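Local coordinates for protein periplasmic sensor hybrid histidine kinase (Anaeromyxobacter dehalogenans, PDB 4K0D) that probably acts as a membrane-bound sensor histidine kinase that autophosphorylates from ATP, here represented by its helical periplasmic sensor domain, which binds zinc, at residues 28-33 / 55-59; 36-40 / 51-55. One frame throughout, in Å; residues are numbered along the deposited sequence.

Contact 1 (28-33 / 55-59); sequences SAVLHV and ALRRL. With ZN (zinc ion), chain C.
R58 reaches across from 55-59 to lie over the ring of H32 and end beside S28. Its CB-CG bond leaves anti to the backbone N (chi1 174°) and the chain stays extended to NE, which carries the guanidinium over the 28-33 helix. R58 CG passes A29 CB at 4.2 Å, and NE comes next to A29 CA. CZ has H32 CB over one face of the guanidinium. R58 NH1 sits 3.4 Å from H32 CG, above the imidazole plane and displaced toward the rim, with the two planes 28° apart. R58 NH2 ends 3.2 Å from S28 OG, which lies at the guanidinium edge, and makes a salt bridge to E14 OE1 of the second subunit. H32 binds zinc through ND1 at 2.0 Å, and D10 and E14 of that subunit are ligands of the same ion, so R58 probably also tempers the negative charge of the site. Inward of R58, A29 CB rests on L59 CA at 3.6 Å, and V33 CG2 packs against A55 CB, L56 CD2 and L59 CD2. One water donates to both A29 O and A55 O, 2.9 Å from each. The segments run antiparallel at 160°, their axes 8.7 Å apart. Helix 73-102 covers V33, L56 and L59, helix 117-145 covers V30, and the second subunit closes the zinc side.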
loop_
_atom_site.group_PDB
_atom_site.type_symbol
_atom_site.label_atom_id
_atom_site.label_comp_id
_atom_site.label_asym_id
_atom_site.label_seq_id
_atom_site.Cartn_x
_atom_site.Cartn_y
_atom_site.Cartn_z
ATOM N N SER B 28 -3.966 1.126 -9.211
ATOM C CA SER B 28 -5.430 1.378 -9.349
ATOM C C SER B 28 -5.811 2.391 -10.488
ATOM O O SER B 28 -6.747 2.148 -11.303
ATOM C CB SER B 28 -5.961 1.815 -7.997
ATOM O OG SER B 28 -7.334 1.579 -7.839
ATOM N N ALA B 29 -5.046 3.459 -10.644
ATOM C CA ALA B 29 -5.365 4.474 -11.669
ATOM C C ALA B 29 -5.208 3.811 -13.048
ATOM O O ALA B 29 -5.882 4.122 -14.023
ATOM C CB ALA B 29 -4.413 5.706 -11.518
ATOM N N VAL B 30 -4.260 2.904 -13.151
ATOM C CA VAL B 30 -3.988 2.274 -14.404
ATOM C C VAL B 30 -5.131 1.321 -14.721
ATOM O O VAL B 30 -5.674 1.360 -15.837
ATOM C CB VAL B 30 -2.613 1.529 -14.397
ATOM C CG1 VAL B 30 -2.486 0.585 -15.562
ATOM C CG2 VAL B 30 -1.530 2.526 -14.437
ATOM N N LEU B 31 -5.544 0.520 -13.734
ATOM C CA LEU B 31 -6.711 -0.337 -13.922
ATOM C C LEU B 31 -7.887 0.501 -14.335
ATOM O O LEU B 31 -8.640 0.124 -15.215
ATOM C CB LEU B 31 -7.099 -1.052 -12.646
ATOM C CG LEU B 31 -6.188 -2.249 -12.371
ATOM C CD1 LEU B 31 -6.333 -2.800 -10.974
ATOM C CD2 LEU B 31 -6.470 -3.351 -13.383
ATOM N N HIS B 32 -8.052 1.631 -13.670
ATOM C CA HIS B 32 -9.266 2.416 -13.784
ATOM C C HIS B 32 -9.302 3.015 -15.195
ATOM O O HIS B 32 -10.348 3.063 -15.809
ATOM C CB HIS B 32 -9.428 3.466 -12.673
ATOM C CG HIS B 32 -10.755 4.193 -12.720
ATOM N ND1 HIS B 32 -11.912 3.654 -12.236
ATOM C CD2 HIS B 32 -11.088 5.407 -13.225
ATOM C CE1 HIS B 32 -12.932 4.471 -12.464
ATOM N NE2 HIS B 32 -12.458 5.554 -13.054
ATOM N N VAL B 33 -8.164 3.419 -15.735
ATOM C CA VAL B 33 -8.165 3.909 -17.104
ATOM C C VAL B 33 -8.556 2.747 -18.050
ATOM O O VAL B 33 -9.264 2.947 -19.004
ATOM C CB VAL B 33 -6.808 4.482 -17.543
ATOM C CG1 VAL B 33 -6.762 4.565 -19.046
ATOM C CG2 VAL B 33 -6.497 5.931 -16.874
ATOM N N ALA B 55 -10.635 9.448 -15.493
ATOM C CA ALA B 55 -9.644 8.415 -15.143
ATOM C C ALA B 55 -8.290 8.850 -15.593
ATOM O O ALA B 55 -7.305 8.577 -14.956
ATOM C CB ALA B 55 -10.003 7.028 -15.797
ATOM N N LEU B 56 -8.230 9.574 -16.688
ATOM C CA LEU B 56 -6.950 9.978 -17.211
ATOM C C LEU B 56 -6.305 11.011 -16.266
ATOM O O LEU B 56 -5.134 10.943 -16.007
ATOM C CB LEU B 56 -7.123 10.584 -18.604
ATOM C CG LEU B 56 -7.475 9.622 -19.750
ATOM C CD1 LEU B 56 -7.745 10.404 -21.030
ATOM C CD2 LEU B 56 -6.374 8.559 -19.961
ATOM N N ARG B 57 -7.079 11.981 -15.800
ATOM C CA ARG B 57 -6.587 12.990 -14.846
ATOM C C ARG B 57 -6.156 12.346 -13.535
ATOM O O ARG B 57 -5.132 12.724 -12.962
ATOM C CB ARG B 57 -7.659 14.068 -14.560
ATOM C CG ARG B 57 -8.025 14.890 -15.819
ATOM N N ARG B 58 -6.929 11.375 -13.075
ATOM C CA ARG B 58 -6.536 10.596 -11.934
ATOM C C ARG B 58 -5.182 9.857 -12.138
ATOM O O ARG B 58 -4.334 9.854 -11.258
ATOM C CB ARG B 58 -7.624 9.628 -11.616
ATOM C CG ARG B 58 -7.240 8.686 -10.548
ATOM C CD ARG B 58 -8.432 7.811 -10.237
ATOM N NE ARG B 58 -8.057 6.657 -9.449
ATOM C CZ ARG B 58 -8.846 5.615 -9.222
ATOM N NH1 ARG B 58 -10.083 5.604 -9.690
ATOM N NH2 ARG B 58 -8.384 4.576 -8.526
ATOM N N LEU B 59 -4.976 9.256 -13.300
ATOM C CA LEU B 59 -3.728 8.595 -13.562
ATOM C C LEU B 59 -2.600 9.605 -13.582
ATOM O O LEU B 59 -1.532 9.333 -13.068
ATOM C CB LEU B 59 -3.754 7.844 -14.880
ATOM C CG LEU B 59 -2.461 7.174 -15.310
ATOM C CD1 LEU B 59 -1.902 6.190 -14.259
ATOM C CD2 LEU B 59 -2.713 6.452 -16.663
HETATM ZN ZN ZN C . -12.099 1.922 -11.176
HETATM O O HOH W 1 -7.498 6.321 -13.106
#

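Contact 2 (36-40 / 51-55); sequences TARAY and ALQAA
A51 opens the contact by setting its CB 3.9 Å from CG2 of T36, one methyl against another at the more exposed margin of the pair. One residue on, L52 carries most of the packing. T36 lies nearest to it in backbone register, their CA atoms 4.9 Å apart, and the threonine OG1 comes within 3.4 Å of L52 CA. Beyond CB the leucine forks. CG stands anti to the backbone N (chi1 166°), and the two methyls separate between successive turns of the facing helix: CD1 goes to T36 OG1 and to A37 CB, the latter at 4.0 Å, while CD2 goes to Y40 CD2 at 4.1 Å. The tyrosine side chain crosses that of L52 at about a right angle, and the methyl meets the ring obliquely. A turn after A51, A55 brings its CB to 3.4 Å from T36 OG1, so this oxygen lies against both A55 and L52.

The hydroxyl makes no hydrogen bond to 51-55. With chi1 at 53°, OG1 is placed between the backbone N and carbonyl carbon of T36, and it turns back along its own helix to hydrogen-bond H32 O, with a weak second bond to V33 O. The buried polar atom is thus satisfied within helix 16-42, and what it offers L52 and A55 is a van der Waals surface.

Helix 73-102 lies against A37 through L96 and against Y40 through V100 and A101; R48 and M49 also touch the tyrosine. The segment axes are 9.1 Å apart and run at 164°, a near-antiparallel helical hairpin of the kind that builds an up-and-down helical bundle, here the bundle of a periplasmic sensor domain.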
loop_
_atom_site.group_PDB
_atom_site.type_symbol
_atom_site.label_atom_id
_atom_site.label_comp_id
_atom_site.label_asym_id
_atom_site.label_seq_id
_atom_site.Cartn_x
_atom_site.Cartn_y
_atom_site.Cartn_z
ATOM N N THR B 36 -12.495 2.078 -17.642
ATOM C CA THR B 36 -13.379 3.093 -18.217
ATOM C C THR B 36 -13.188 3.111 -19.726
ATOM O O THR B 36 -14.111 3.404 -20.458
ATOM C CB THR B 36 -13.107 4.515 -17.639
ATOM O OG1 THR B 36 -11.714 4.842 -17.768
ATOM C CG2 THR B 36 -13.497 4.576 -16.183
ATOM N N ALA B 37 -12.003 2.789 -20.220
ATOM C CA ALA B 37 -11.835 2.866 -21.670
ATOM C C ALA B 37 -12.662 1.764 -22.327
ATOM O O ALA B 37 -13.320 1.967 -23.345
ATOM C CB ALA B 37 -10.404 2.728 -22.067
ATOM N N ARG B 38 -12.613 0.594 -21.712
ATOM C CA ARG B 38 -13.313 -0.554 -22.215
ATOM C C ARG B 38 -14.814 -0.281 -22.109
ATOM O O ARG B 38 -15.560 -0.654 -23.000
ATOM C CB ARG B 38 -12.915 -1.776 -21.401
ATOM C CG ARG B 38 -13.875 -2.966 -21.435
ATOM N N ALA B 39 -15.265 0.349 -21.031
ATOM C CA ALA B 39 -16.686 0.383 -20.823
ATOM C C ALA B 39 -17.224 1.365 -21.844
ATOM O O ALA B 39 -18.229 1.123 -22.442
ATOM C CB ALA B 39 -17.051 0.780 -19.471
ATOM N N TYR B 40 -16.500 2.451 -22.053
ATOM C CA TYR B 40 -16.841 3.427 -23.065
ATOM C C TYR B 40 -16.957 2.809 -24.456
ATOM O O TYR B 40 -17.911 3.077 -25.175
ATOM C CB TYR B 40 -15.795 4.524 -23.100
ATOM C CG TYR B 40 -16.109 5.637 -24.062
ATOM C CD1 TYR B 40 -17.364 6.215 -24.119
ATOM C CD2 TYR B 40 -15.137 6.137 -24.875
ATOM C CE1 TYR B 40 -17.650 7.256 -25.031
ATOM C CE2 TYR B 40 -15.386 7.163 -25.751
ATOM C CZ TYR B 40 -16.641 7.724 -25.822
ATOM O OH TYR B 40 -16.828 8.752 -26.693
ATOM N N ALA B 51 -16.090 9.614 -17.599
ATOM C CA ALA B 51 -15.322 8.811 -16.652
ATOM C C ALA B 51 -13.926 8.482 -17.188
ATOM O O ALA B 51 -12.967 8.481 -16.438
ATOM C CB ALA B 51 -16.073 7.543 -16.329
ATOM N N LEU B 52 -13.816 8.193 -18.479
ATOM C CA LEU B 52 -12.525 7.888 -19.067
ATOM C C LEU B 52 -11.640 9.111 -18.956
ATOM O O LEU B 52 -10.432 9.039 -18.633
ATOM C CB LEU B 52 -12.693 7.538 -20.539
ATOM C CG LEU B 52 -11.402 7.533 -21.345
ATOM C CD1 LEU B 52 -10.420 6.546 -20.745
ATOM C CD2 LEU B 52 -11.696 7.180 -22.845
ATOM N N GLN B 53 -12.251 10.245 -19.249
ATOM C CA GLN B 53 -11.584 11.509 -19.096
ATOM C C GLN B 53 -11.121 11.748 -17.679
ATOM O O GLN B 53 -9.975 12.148 -17.445
ATOM C CB GLN B 53 -12.550 12.627 -19.394
ATOM C CG GLN B 53 -11.883 13.692 -20.111
ATOM C CD GLN B 53 -11.694 13.286 -21.539
ATOM O OE1 GLN B 53 -12.392 12.399 -22.062
ATOM N NE2 GLN B 53 -10.756 13.920 -22.195
ATOM N N ALA B 54 -12.039 11.567 -16.734
ATOM C CA ALA B 54 -11.666 11.680 -15.336
ATOM C C ALA B 54 -10.572 10.665 -14.973
ATOM O O ALA B 54 -9.692 10.970 -14.187
ATOM C CB ALA B 54 -12.883 11.478 -14.425
ATOM N N ALA B 55 -10.635 9.448 -15.493
ATOM C CA ALA B 55 -9.644 8.415 -15.143
ATOM C C ALA B 55 -8.290 8.850 -15.593
ATOM O O ALA B 55 -7.305 8.577 -14.956
ATOM C CB ALA B 55 -10.003 7.028 -15.797
#

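Overall arrangement
Contacts 1 and 2 follow one another along a single antiparallel helix pair, 16-42 and 46-68, with centres about 8 Å apart. Along the chain the order is 28-33, 36-40, 51-55 and 55-59, so contact 2 is nested inside contact 1 and lies nearer the turn between the helices. A55 belongs to both, and L52 CD1 approaches V33 O at 4.2 Å where they meet. The centre of contact 1 lies about 7 Å from the centre of the chain and adjoins a zinc site shared with the second subunit; that of contact 2 is about 15 Å from it, and no other chain of the assembly touches contact 2. The same hairpin interface therefore runs from a zinc site bridging the two subunits toward the turn that links the helices.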